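Local coordinates for protein tyrosinase (Aspergillus oryzae, PDB 6JU8) that probably oxidises L-tyrosine and L-dopa to L-dopaquinone with molecular oxygen at a dinuclear copper centre, a reaction of melanin biosynthesis, at residues 7-12 and 111-116; 23-28 and 149-154; 77-82 and 410-415; 153-158 and 166-171. The protein carries 1 engineered substitution. All blocks are in the same frame, centred on the assembly; numbering follows the deposited sequence.

Contact 1: 7-12 and 111-116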
# COMPACT_ATOMS: atom_id res chain seq x y z
N TYR A 7 -22.92 -19.34 -22.04
CA TYR A 7 -22.53 -17.98 -22.34
C TYR A 7 -21.70 -17.97 -23.62
O TYR A 7 -20.57 -18.46 -23.63
CB TYR A 7 -21.75 -17.37 -21.19
CG TYR A 7 -21.46 -15.90 -21.43
CD1 TYR A 7 -22.41 -14.94 -21.13
CD2 TYR A 7 -20.26 -15.50 -21.99
CE1 TYR A 7 -22.15 -13.60 -21.36
CE2 TYR A 7 -19.99 -14.17 -22.22
CZ TYR A 7 -20.93 -13.22 -21.90
OH TYR A 7 -20.64 -11.89 -22.14
N LEU A 8 -22.26 -17.48 -24.70
CA LEU A 8 -21.59 -17.59 -26.00
C LEU A 8 -20.62 -16.44 -26.20
O LEU A 8 -21.04 -15.28 -26.23
CB LEU A 8 -22.67 -17.60 -27.08
CG LEU A 8 -23.67 -18.75 -26.95
CD1 LEU A 8 -24.73 -18.67 -28.04
CD2 LEU A 8 -22.95 -20.10 -27.03
N ILE A 9 -19.34 -16.75 -26.28
CA ILE A 9 -18.30 -15.73 -26.39
C ILE A 9 -18.09 -15.38 -27.86
O ILE A 9 -17.89 -16.25 -28.71
CB ILE A 9 -16.99 -16.20 -25.73
CG1 ILE A 9 -17.23 -16.46 -24.23
CG2 ILE A 9 -15.84 -15.24 -25.95
CD1 ILE A 9 -16.26 -17.47 -23.64
N THR A 10 -18.15 -14.09 -28.15
CA THR A 10 -18.09 -13.56 -29.50
C THR A 10 -17.07 -12.44 -29.62
O THR A 10 -16.69 -12.07 -30.73
CB THR A 10 -19.44 -12.94 -29.91
OG1 THR A 10 -19.81 -11.96 -28.92
CG2 THR A 10 -20.53 -14.01 -29.89
N GLY A 11 -16.66 -11.86 -28.50
CA GLY A 11 -16.03 -10.55 -28.58
C GLY A 11 -17.12 -9.49 -28.67
O GLY A 11 -18.32 -9.82 -28.79
N ILE A 12 -16.75 -8.22 -28.53
CA ILE A 12 -17.77 -7.16 -28.62
C ILE A 12 -18.40 -7.17 -30.01
O ILE A 12 -17.69 -7.30 -31.03
CB ILE A 12 -17.12 -5.81 -28.27
CG1 ILE A 12 -16.74 -5.78 -26.79
CG2 ILE A 12 -18.02 -4.64 -28.65
CD1 ILE A 12 -15.87 -4.63 -26.37
N VAL A 111 -9.29 -13.55 -22.13
CA VAL A 111 -9.27 -12.07 -22.09
C VAL A 111 -10.48 -11.51 -22.84
O VAL A 111 -11.08 -10.53 -22.40
CB VAL A 111 -7.96 -11.55 -22.68
CG1 VAL A 111 -7.99 -10.02 -22.86
CG2 VAL A 111 -6.78 -11.92 -21.79
N THR A 112 -10.86 -12.14 -23.95
CA THR A 112 -12.01 -11.68 -24.73
C THR A 112 -13.30 -11.88 -23.94
O THR A 112 -14.20 -11.03 -23.99
CB THR A 112 -12.09 -12.48 -26.04
OG1 THR A 112 -10.93 -12.15 -26.83
CG2 THR A 112 -13.30 -12.09 -26.87
N LEU A 113 -13.43 -12.96 -23.18
CA LEU A 113 -14.60 -13.14 -22.31
C LEU A 113 -14.72 -11.96 -21.35
O LEU A 113 -15.80 -11.40 -21.17
CB LEU A 113 -14.47 -14.46 -21.54
CG LEU A 113 -15.38 -14.69 -20.34
CD1 LEU A 113 -16.85 -14.69 -20.74
CD2 LEU A 113 -15.04 -15.98 -19.61
N TYR A 114 -13.62 -11.61 -20.69
CA TYR A 114 -13.63 -10.52 -19.70
C TYR A 114 -14.05 -9.21 -20.37
O TYR A 114 -14.90 -8.49 -19.85
CB TYR A 114 -12.25 -10.38 -19.12
CG TYR A 114 -12.00 -9.46 -17.96
CD1 TYR A 114 -12.57 -9.66 -16.72
CD2 TYR A 114 -11.12 -8.39 -18.11
CE1 TYR A 114 -12.31 -8.81 -15.64
CE2 TYR A 114 -10.84 -7.56 -17.04
CZ TYR A 114 -11.44 -7.77 -15.82
OH TYR A 114 -11.13 -6.94 -14.77
N GLU A 115 -13.42 -8.93 -21.50
CA GLU A 115 -13.75 -7.72 -22.26
C GLU A 115 -15.22 -7.67 -22.64
O GLU A 115 -15.86 -6.61 -22.56
CB GLU A 115 -12.87 -7.67 -23.51
CG GLU A 115 -13.10 -6.50 -24.44
CD GLU A 115 -12.13 -6.57 -25.62
OE1 GLU A 115 -11.21 -5.75 -25.68
OE2 GLU A 115 -12.29 -7.50 -26.45
N GLN A 116 -15.76 -8.82 -23.07
CA GLN A 116 -17.14 -8.84 -23.52
C GLN A 116 -18.08 -8.61 -22.35
O GLN A 116 -19.07 -7.89 -22.47
CB GLN A 116 -17.45 -10.19 -24.19
CG GLN A 116 -18.87 -10.29 -24.74
CD GLN A 116 -19.14 -11.63 -25.39
OE1 GLN A 116 -18.25 -12.21 -26.02
NE2 GLN A 116 -20.34 -12.16 -25.24
O HOH W 1 -13.96 -7.36 -28.82
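Gln116, on the helix 103-129, reaches into the N-terminal segment 7-12 and meets its backbone with both ends of its amide. CG lies anti to the backbone N (chi1 -178°) and the chain stays extended, which carries the amide clear of the helix. Gln116 OE1 accepts from Thr10 N at 2.8 Å in a nearly straight bond and from Gly11 N at 3.0 Å, the latter more bent and from above the carbonyl plane. On the other end, Gln116 NE2 gives a weak bond to Leu8 O (3.3 Å) and also serves Glu120, which takes the Tyr7 hydroxyl as well. The tight part lies next to this amide: Leu113 CD1 presses on Tyr7 CE2 at 3.5 Å, Ile9 CG1 packs against the same methyl, and Thr112 CG2 comes within 3.6 Å of Gly11 CA. The Ile12 end is buried too but water-assisted: Ile12 CD1 meets Glu115 CG at 3.9 Å, and a water links Ile12 N to Glu115 OE2, while Glu115 OE1 is taken by Arg23 and Leu147 N. The looser, solvent side is at Thr10, which is exposed, and the partly exposed Leu8. Thr10 OG1 donates to Gly11 O of the following residue at 2.6 Å. One carbonyl oxygen thus accepts from two successive backbone N-H groups of an irregular segment while NE2 faces an acceptor, Leu8 O, which fixes the orientation of the amide.

Contact 2: 23-28 and 149-154; sequences RKDIDD and YWDFAR
Asp25 and Tyr149 form a single beta bridge just where Asp25 takes the N-cap position of helix 26-34. The bridge has two backbone bonds, Tyr149 N to Lys24 O at 2.9 Å and Ile26 N to Tyr149 O at 2.8 Å. Above it the Tyr149 ring lies flat on the Asp25 backbone, with Asp25 CA 3.8 Å from the ring centroid in a CH-pi contact, while Arg23 O sits at the ring edge. Tyr149 CG stands between its own backbone N and carbonyl carbon (chi1 67°), which folds the ring back over the partner segment.

The Asp25 carboxylate divides its work. OD1 caps the helix, accepting from Asp27 N and, weakly, from Asp28 N, and takes a further bond from a water that accepts from Asp151 N. OD2 is shared between Arg154 and a second water, which accepts from Tyr149 OH and donates to Asp151 OD2, a carboxylate oxygen also hydrogen-bonded to the Tyr456 hydroxyl. This water probably eases the proximity of the two acids, Asp25 OD2 and Asp151 OD2 being 4.4 Å apart. On the Asp151 side, OD1 accepts from Ala153 N in an Asx turn.

Arg154 closes a salt-bridge network, its fully extended chain bringing NH1 between two acids; Asp28 has Arg157 as a second partner through OD1. Arg154 NH1 keeps both acceptors close to the guanidinium plane, but meets Asp25 OD2 at 3.1 Å from above the carboxylate plane and Asp28 OD2, also at 3.1 Å, on its syn side.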
# COMPACT_ATOMS: atom_id res chain seq x y z
N ARG A 23 -7.36 -2.05 -28.73
CA ARG A 23 -6.95 -2.17 -27.33
C ARG A 23 -5.73 -1.26 -27.15
O ARG A 23 -4.69 -1.54 -27.77
CB ARG A 23 -6.61 -3.63 -27.01
CG ARG A 23 -7.85 -4.52 -26.91
CD ARG A 23 -7.46 -5.98 -26.76
NE ARG A 23 -8.65 -6.82 -26.52
CZ ARG A 23 -8.57 -8.11 -26.25
NH1 ARG A 23 -7.38 -8.71 -26.20
NH2 ARG A 23 -9.67 -8.83 -26.04
N LYS A 24 -5.88 -0.24 -26.31
CA LYS A 24 -4.85 0.78 -26.13
C LYS A 24 -3.95 0.49 -24.95
O LYS A 24 -4.32 -0.24 -24.02
CB LYS A 24 -5.54 2.14 -25.92
CG LYS A 24 -6.33 2.57 -27.14
CD LYS A 24 -7.06 3.90 -26.89
CE LYS A 24 -7.52 4.53 -28.18
NZ LYS A 24 -8.24 5.81 -27.90
N ASP A 25 -2.76 1.09 -24.96
CA ASP A 25 -1.86 1.04 -23.80
C ASP A 25 -2.55 1.75 -22.65
O ASP A 25 -3.03 2.88 -22.78
CB ASP A 25 -0.56 1.73 -24.19
CG ASP A 25 0.47 1.85 -23.09
OD1 ASP A 25 0.13 2.25 -21.96
OD2 ASP A 25 1.66 1.58 -23.40
N ILE A 26 -2.67 1.06 -21.52
CA ILE A 26 -3.51 1.62 -20.46
C ILE A 26 -2.96 2.93 -19.90
O ILE A 26 -3.76 3.73 -19.40
CB ILE A 26 -3.69 0.59 -19.33
CG1 ILE A 26 -4.83 1.05 -18.42
CG2 ILE A 26 -2.39 0.31 -18.61
CD1 ILE A 26 -5.30 0.07 -17.39
N ASP A 27 -1.65 3.17 -19.95
CA ASP A 27 -1.14 4.47 -19.49
C ASP A 27 -1.50 5.53 -20.53
O ASP A 27 -1.93 6.64 -20.17
CB ASP A 27 0.35 4.41 -19.23
CG ASP A 27 0.71 3.90 -17.86
OD1 ASP A 27 -0.17 3.58 -17.03
OD2 ASP A 27 1.93 3.82 -17.60
N ASP A 28 -1.31 5.23 -21.83
CA ASP A 28 -1.71 6.19 -22.85
C ASP A 28 -3.19 6.52 -22.70
O ASP A 28 -3.62 7.67 -22.79
CB ASP A 28 -1.46 5.66 -24.27
CG ASP A 28 -0.01 5.49 -24.65
OD1 ASP A 28 0.87 5.99 -23.91
OD2 ASP A 28 0.25 4.82 -25.68
N TYR A 149 -4.22 -2.68 -22.53
CA TYR A 149 -3.12 -3.58 -22.17
C TYR A 149 -2.11 -2.83 -21.32
O TYR A 149 -1.88 -1.63 -21.49
CB TYR A 149 -2.48 -4.23 -23.41
CG TYR A 149 -1.75 -3.27 -24.32
CD1 TYR A 149 -0.40 -2.98 -24.13
CD2 TYR A 149 -2.42 -2.68 -25.39
CE1 TYR A 149 0.27 -2.11 -24.97
CE2 TYR A 149 -1.76 -1.79 -26.24
CZ TYR A 149 -0.42 -1.51 -26.02
OH TYR A 149 0.22 -0.62 -26.86
N TRP A 150 -1.46 -3.59 -20.42
CA TRP A 150 -0.31 -3.06 -19.70
C TRP A 150 0.98 -3.42 -20.41
O TRP A 150 1.36 -4.59 -20.49
CB TRP A 150 -0.28 -3.61 -18.28
CG TRP A 150 0.99 -3.30 -17.54
CD1 TRP A 150 1.65 -2.11 -17.51
CD2 TRP A 150 1.72 -4.23 -16.73
NE1 TRP A 150 2.78 -2.24 -16.73
CE2 TRP A 150 2.85 -3.52 -16.24
CE3 TRP A 150 1.56 -5.57 -16.39
CZ2 TRP A 150 3.80 -4.11 -15.41
CZ3 TRP A 150 2.51 -6.16 -15.57
CH2 TRP A 150 3.62 -5.44 -15.09
N ASP A 151 1.64 -2.40 -20.95
CA ASP A 151 2.91 -2.64 -21.63
C ASP A 151 4.04 -2.72 -20.61
O ASP A 151 4.70 -1.74 -20.26
CB ASP A 151 3.21 -1.56 -22.69
CG ASP A 151 4.27 -2.08 -23.66
OD1 ASP A 151 5.04 -2.98 -23.29
OD2 ASP A 151 4.29 -1.59 -24.81
N PHE A 152 4.23 -3.94 -20.10
CA PHE A 152 5.22 -4.17 -19.04
C PHE A 152 6.65 -3.97 -19.55
O PHE A 152 7.59 -3.90 -18.73
CB PHE A 152 5.04 -5.54 -18.37
CG PHE A 152 5.06 -6.72 -19.31
CD1 PHE A 152 6.22 -7.08 -20.00
CD2 PHE A 152 3.91 -7.47 -19.54
CE1 PHE A 152 6.21 -8.17 -20.87
CE2 PHE A 152 3.88 -8.59 -20.37
CZ PHE A 152 5.06 -8.93 -21.04
N ALA A 153 6.86 -3.89 -20.86
CA ALA A 153 8.19 -3.77 -21.45
C ALA A 153 8.49 -2.37 -21.97
O ALA A 153 9.60 -2.15 -22.48
CB ALA A 153 8.34 -4.80 -22.55
N ARG A 154 7.57 -1.43 -21.84
CA ARG A 154 7.75 -0.07 -22.33
C ARG A 154 8.08 0.85 -21.16
O ARG A 154 7.40 0.81 -20.13
CB ARG A 154 6.45 0.41 -23.00
CG ARG A 154 6.57 1.80 -23.64
CD ARG A 154 5.24 2.14 -24.31
NE ARG A 154 5.34 3.44 -24.97
CZ ARG A 154 4.28 4.18 -25.31
NH1 ARG A 154 3.06 3.78 -25.05
NH2 ARG A 154 4.47 5.34 -25.91
O HOH W 2 2.52 0.33 -25.58
O HOH W 3 1.07 0.31 -20.11

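Contact 3: 77-82 and 410-415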
# COMPACT_ATOMS: atom_id res chain seq x y z
N GLU A 77 -16.98 -25.67 -11.24
CA GLU A 77 -17.65 -25.57 -12.52
C GLU A 77 -17.79 -24.12 -12.97
O GLU A 77 -17.82 -23.21 -12.15
CB GLU A 77 -19.03 -26.24 -12.49
CG GLU A 77 -20.11 -25.42 -11.82
CD GLU A 77 -20.82 -24.43 -12.71
OE1 GLU A 77 -21.06 -24.59 -13.92
OE2 GLU A 77 -21.16 -23.37 -12.15
N TRP A 78 -17.83 -23.96 -14.29
CA TRP A 78 -18.20 -22.68 -14.87
C TRP A 78 -18.94 -22.97 -16.18
O TRP A 78 -18.54 -23.86 -16.93
CB TRP A 78 -16.98 -21.77 -15.10
CG TRP A 78 -17.43 -20.40 -15.54
CD1 TRP A 78 -17.83 -19.37 -14.73
CD2 TRP A 78 -17.53 -19.90 -16.88
NE1 TRP A 78 -18.18 -18.29 -15.49
CE2 TRP A 78 -18.00 -18.57 -16.81
CE3 TRP A 78 -17.25 -20.47 -18.14
CZ2 TRP A 78 -18.21 -17.78 -17.95
CZ3 TRP A 78 -17.47 -19.69 -19.25
CH2 TRP A 78 -17.93 -18.38 -19.15
N ASP A 79 -20.02 -22.24 -16.43
CA ASP A 79 -20.80 -22.38 -17.66
C ASP A 79 -21.19 -23.83 -17.95
O ASP A 79 -21.26 -24.26 -19.10
CB ASP A 79 -20.11 -21.76 -18.87
CG ASP A 79 -21.11 -21.24 -19.89
OD1 ASP A 79 -22.25 -20.90 -19.49
OD2 ASP A 79 -20.74 -21.17 -21.08
N GLY A 80 -21.49 -24.58 -16.88
CA GLY A 80 -21.98 -25.93 -17.09
C GLY A 80 -20.89 -26.95 -17.36
O GLY A 80 -21.20 -28.12 -17.60
N VAL A 81 -19.64 -26.51 -17.31
CA VAL A 81 -18.49 -27.38 -17.53
C VAL A 81 -17.90 -27.75 -16.17
O VAL A 81 -17.56 -26.85 -15.39
CB VAL A 81 -17.42 -26.66 -18.36
CG1 VAL A 81 -16.26 -27.60 -18.66
CG2 VAL A 81 -18.01 -26.06 -19.62
N PRO A 82 -17.84 -29.03 -15.82
CA PRO A 82 -17.42 -29.39 -14.46
C PRO A 82 -15.96 -29.08 -14.16
O PRO A 82 -15.15 -29.14 -15.07
CB PRO A 82 -17.64 -30.91 -14.41
CG PRO A 82 -18.62 -31.18 -15.52
CD PRO A 82 -18.23 -30.21 -16.61
N PRO A 410 -13.35 -23.70 -20.50
CA PRO A 410 -14.78 -23.95 -20.60
C PRO A 410 -15.53 -23.04 -21.56
O PRO A 410 -16.74 -22.82 -21.42
CB PRO A 410 -15.19 -23.61 -19.15
CG PRO A 410 -14.42 -22.33 -18.91
CD PRO A 410 -13.06 -22.64 -19.51
N PHE A 411 -14.85 -22.54 -22.58
CA PHE A 411 -15.34 -21.44 -23.38
C PHE A 411 -16.21 -21.91 -24.54
O PHE A 411 -15.72 -22.61 -25.41
CB PHE A 411 -14.17 -20.61 -23.90
CG PHE A 411 -13.25 -20.11 -22.81
CD1 PHE A 411 -13.77 -19.44 -21.71
CD2 PHE A 411 -11.87 -20.28 -22.91
CE1 PHE A 411 -12.91 -18.95 -20.72
CE2 PHE A 411 -11.02 -19.77 -21.95
CZ PHE A 411 -11.55 -19.09 -20.86
N HIS A 412 -17.46 -21.48 -24.54
CA HIS A 412 -18.44 -21.88 -25.55
C HIS A 412 -18.60 -20.82 -26.63
O HIS A 412 -18.53 -19.61 -26.37
CB HIS A 412 -19.79 -22.15 -24.91
CG HIS A 412 -19.79 -23.37 -24.05
ND1 HIS A 412 -20.04 -23.30 -22.70
CD2 HIS A 412 -19.61 -24.68 -24.32
CE1 HIS A 412 -20.00 -24.51 -22.16
NE2 HIS A 412 -19.75 -25.37 -23.13
N ARG A 413 -18.87 -21.29 -27.85
CA ARG A 413 -19.20 -20.41 -28.96
C ARG A 413 -20.27 -21.06 -29.83
O ARG A 413 -20.50 -22.27 -29.79
CB ARG A 413 -17.97 -20.08 -29.80
CG ARG A 413 -17.22 -21.32 -30.28
CD ARG A 413 -15.97 -20.97 -31.06
NE ARG A 413 -16.26 -20.18 -32.25
CZ ARG A 413 -16.57 -20.71 -33.42
NH1 ARG A 413 -16.65 -22.03 -33.60
NH2 ARG A 413 -16.82 -19.88 -34.43
N PHE A 414 -20.89 -20.22 -30.63
CA PHE A 414 -21.86 -20.68 -31.61
C PHE A 414 -21.12 -20.88 -32.93
O PHE A 414 -20.48 -19.93 -33.39
CB PHE A 414 -23.00 -19.68 -31.69
CG PHE A 414 -24.13 -20.02 -32.61
CD1 PHE A 414 -25.04 -21.01 -32.30
CD2 PHE A 414 -24.29 -19.31 -33.80
CE1 PHE A 414 -26.09 -21.31 -33.16
CE2 PHE A 414 -25.33 -19.61 -34.65
CZ PHE A 414 -26.23 -20.61 -34.33
N CYS A 415 -21.15 -22.10 -33.45
CA CYS A 415 -20.57 -22.42 -34.75
C CYS A 415 -21.57 -22.13 -35.87
O CYS A 415 -22.68 -22.67 -35.87
CB CYS A 415 -20.17 -23.90 -34.83
SG CYS A 415 -19.19 -24.28 -36.32
O HOH W 4 -18.65 -19.83 -22.48
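Residues Trp78 to Val81 fold into a type I' beta turn, closed by backbone bonds in both directions between Trp78 and Val81, and its side chains meet segment 410-415, which leads into strand 412-415 and has a cis peptide bond before Pro410. The polar link is a His-carboxylate hydrogen bond: His412 ND1 donates to Asp79 OD2 at 2.8 Å, nearly straight. The acceptor lies in the imidazole plane, yet the ring approaches from above the carboxylate plane, the two planes being 64° apart. In His412, chi1 of -69° puts the ring beside Asp79 and chi2 of 118° turns ND1 to it. A water bridges the same OD2 to His412 N, and Tyr7 N donates to it as well, so one carboxylate oxygen collects three donors from two separate pieces of chain and a solvent molecule. Such a gathering of N-H groups would be expected to favour the charged carboxylate.

Beside this bond the packing is largely apolar, although Pro410 O stands over one face of the His412 ring. Pro410 CG lies 3.5 Å from Trp78 CE3, the two side chains crossing at about a right angle, and Pro410 CB rests 3.8 Å from Val81 CG2. Val81 CG2 also reaches His412 CE1 at 3.6 Å as the two side chains slide past each other in opposite directions. Trp78 uses NE1 elsewhere, on Gln61 O. Phe411, with Pro410 CD over its ring centre, packs on Val109 and Leu113 of helix 103-129, its side chain about 9 Å from a copper ion. The whole is a type I' turn packed against the two-stranded antiparallel sheet 412-415/420-423.

Contact 4: 153-158 and 166-171; sequences ARFARH and DELRLP
Arg169 and Ala156 meet because the arginine sets CG anti to its carbonyl carbon (chi1 -63°) and then runs extended from CG to NE, passing along the Ala156 methyl. Ala156 CB lies 3.4 Å from Arg169 CD and covers one face of the guanidinium group. His158 has a similar first torsion (chi1 -64°), which swings its ring over to the partner segment; its plane is 15° from that of the guanidinium. Asp166 OD1 lies at the ring edge, 3.1 Å from His158 NE2, with ring and carboxylate almost perpendicular; the other oxygen of the acid pairs with Arg346 of the second subunit.

One direct backbone hydrogen bond joins the segments, Ala156 N to Glu167 O at 2.9 Å, and two waters add further polar links. A water donates to Arg154 O and accepts from Arg169 N, and another donates to Ala156 O, accepts from Asp166 N and lies 2.9 Å from His158 NE2. Asp166 CA stands over one face of the Phe155 ring, toward its rim, and Phe155 CD1 touches Leu168 CD2 at 3.7 Å. The latter methyl also rests on the carbonyl of Ala153.

Within its own segment Arg169 NE makes a salt bridge to Glu167 OE1 (2.8 Å) in one of the two conformers of Glu167, and Tyr246 of the second subunit forms a cation-pi contact with Arg169. The two limbs of this loop therefore lie at the subunit interface, with helix 258-267 against Glu167, helix 283-292 against Phe155 and Leu168, and helix 26-34 against Arg157.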
# COMPACT_ATOMS: atom_id res chain seq x y z
N ALA A 153 6.86 -3.89 -20.86
CA ALA A 153 8.19 -3.77 -21.45
C ALA A 153 8.49 -2.37 -21.97
O ALA A 153 9.60 -2.15 -22.48
CB ALA A 153 8.34 -4.80 -22.55
N ARG A 154 7.57 -1.43 -21.84
CA ARG A 154 7.75 -0.07 -22.33
C ARG A 154 8.08 0.85 -21.16
O ARG A 154 7.40 0.81 -20.13
CB ARG A 154 6.45 0.41 -23.00
CG ARG A 154 6.57 1.80 -23.64
CD ARG A 154 5.24 2.14 -24.31
NE ARG A 154 5.34 3.44 -24.97
CZ ARG A 154 4.28 4.18 -25.31
NH1 ARG A 154 3.06 3.78 -25.05
NH2 ARG A 154 4.47 5.34 -25.91
N PHE A 155 9.09 1.71 -21.28
CA PHE A 155 9.39 2.64 -20.20
C PHE A 155 8.21 3.58 -20.01
O PHE A 155 7.68 4.13 -20.99
CB PHE A 155 10.64 3.44 -20.58
CG PHE A 155 11.89 2.59 -20.66
CD1 PHE A 155 12.17 1.63 -19.70
CD2 PHE A 155 12.78 2.77 -21.71
CE1 PHE A 155 13.35 0.91 -19.79
CE2 PHE A 155 13.98 2.06 -21.79
CZ PHE A 155 14.26 1.12 -20.82
N ALA A 156 7.78 3.79 -18.77
CA ALA A 156 6.69 4.70 -18.46
C ALA A 156 7.05 6.13 -18.84
O ALA A 156 8.20 6.55 -18.69
CB ALA A 156 6.39 4.69 -16.96
N ARG A 157 6.09 6.90 -19.34
CA ARG A 157 6.43 8.25 -19.78
C ARG A 157 6.44 9.18 -18.57
O ARG A 157 5.79 8.89 -17.55
CB ARG A 157 5.43 8.69 -20.84
CG ARG A 157 5.72 8.18 -22.25
CD ARG A 157 5.66 6.66 -22.34
NE ARG A 157 4.28 6.16 -22.31
CZ ARG A 157 3.92 4.94 -21.92
NH1 ARG A 157 4.86 4.09 -21.50
NH2 ARG A 157 2.65 4.55 -21.91
N HIS A 158 7.18 10.26 -18.68
CA HIS A 158 7.25 11.30 -17.65
C HIS A 158 6.39 12.49 -18.06
O HIS A 158 6.80 13.31 -18.89
CB HIS A 158 8.71 11.72 -17.43
CG HIS A 158 9.57 10.62 -16.89
ND1 HIS A 158 10.92 10.76 -16.67
CD2 HIS A 158 9.28 9.35 -16.55
CE1 HIS A 158 11.42 9.62 -16.20
NE2 HIS A 158 10.43 8.74 -16.12
N ASP A 166 12.52 6.05 -18.21
CA ASP A 166 13.74 5.33 -17.92
C ASP A 166 13.47 4.03 -17.17
O ASP A 166 14.38 3.24 -16.92
CB ASP A 166 14.65 6.24 -17.08
CG ASP A 166 14.03 6.71 -15.77
OD1 ASP A 166 12.79 6.76 -15.64
OD2 ASP A 166 14.82 7.06 -14.85
N GLU A 167 12.24 3.81 -16.71
CA GLU A 167 11.73 2.89 -15.71
C GLU A 167 10.51 2.11 -16.22
O GLU A 167 9.55 2.74 -16.68
CB GLU A 167 11.29 3.62 -14.42
CG GLU A 167 11.00 2.73 -13.23
CD GLU A 167 10.32 3.33 -12.03
OE1 GLU A 167 9.79 4.47 -12.06
OE2 GLU A 167 10.27 2.67 -10.95
N LEU A 168 10.47 0.78 -16.12
CA LEU A 168 9.22 0.06 -16.29
C LEU A 168 8.37 0.25 -15.05
O LEU A 168 8.88 0.37 -13.93
CB LEU A 168 9.53 -1.42 -16.52
CG LEU A 168 10.52 -1.76 -17.64
CD1 LEU A 168 10.79 -3.26 -17.65
CD2 LEU A 168 9.96 -1.30 -18.98
N ARG A 169 7.05 0.30 -15.22
CA ARG A 169 6.19 0.58 -14.08
C ARG A 169 4.87 -0.16 -14.21
O ARG A 169 4.35 -0.32 -15.33
CB ARG A 169 5.83 2.06 -13.97
CG ARG A 169 7.04 2.99 -13.73
CD ARG A 169 6.50 4.41 -13.55
NE ARG A 169 7.58 5.40 -13.60
CZ ARG A 169 7.32 6.70 -13.72
NH1 ARG A 169 6.06 7.11 -13.81
NH2 ARG A 169 8.34 7.56 -13.75
N LEU A 170 4.28 -0.53 -13.07
CA LEU A 170 2.85 -0.85 -13.12
C LEU A 170 2.03 0.31 -13.69
O LEU A 170 2.39 1.47 -13.58
CB LEU A 170 2.30 -1.15 -11.72
CG LEU A 170 2.91 -2.31 -10.96
CD1 LEU A 170 2.13 -2.64 -9.68
CD2 LEU A 170 3.08 -3.55 -11.80
N PRO A 171 0.87 0.03 -14.28
CA PRO A 171 0.03 1.13 -14.80
C PRO A 171 -0.27 2.19 -13.75
O PRO A 171 -0.55 1.88 -12.57
CB PRO A 171 -1.29 0.42 -15.14
CG PRO A 171 -0.88 -0.98 -15.45
CD PRO A 171 0.25 -1.29 -14.47
O HOH W 5 6.14 -0.10 -17.99
O HOH W 6 9.96 5.93 -16.78

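Overall arrangement
Contacts 1 and 3 lie on one side of the chain's centre, 12 Å apart between centres, and contacts 2 and 4 on the other, 9 Å apart. Segment 7-12 connects the first pair, bonding through Ile9 N to His412 O, while Ala153 and Arg154 belong to both members of the second. Contacts 1 and 2, their centres 20 Å apart, are joined by the Glu115–Arg23 salt bridge. Along the chain, contacts 1, 2 and 3 interleave, and contact 4 falls between the two segments of contact 3. The N-terminal part and strand 412-415 are thus tied to the common central domain that holds the coppers, while contact 4 extends to the second subunit.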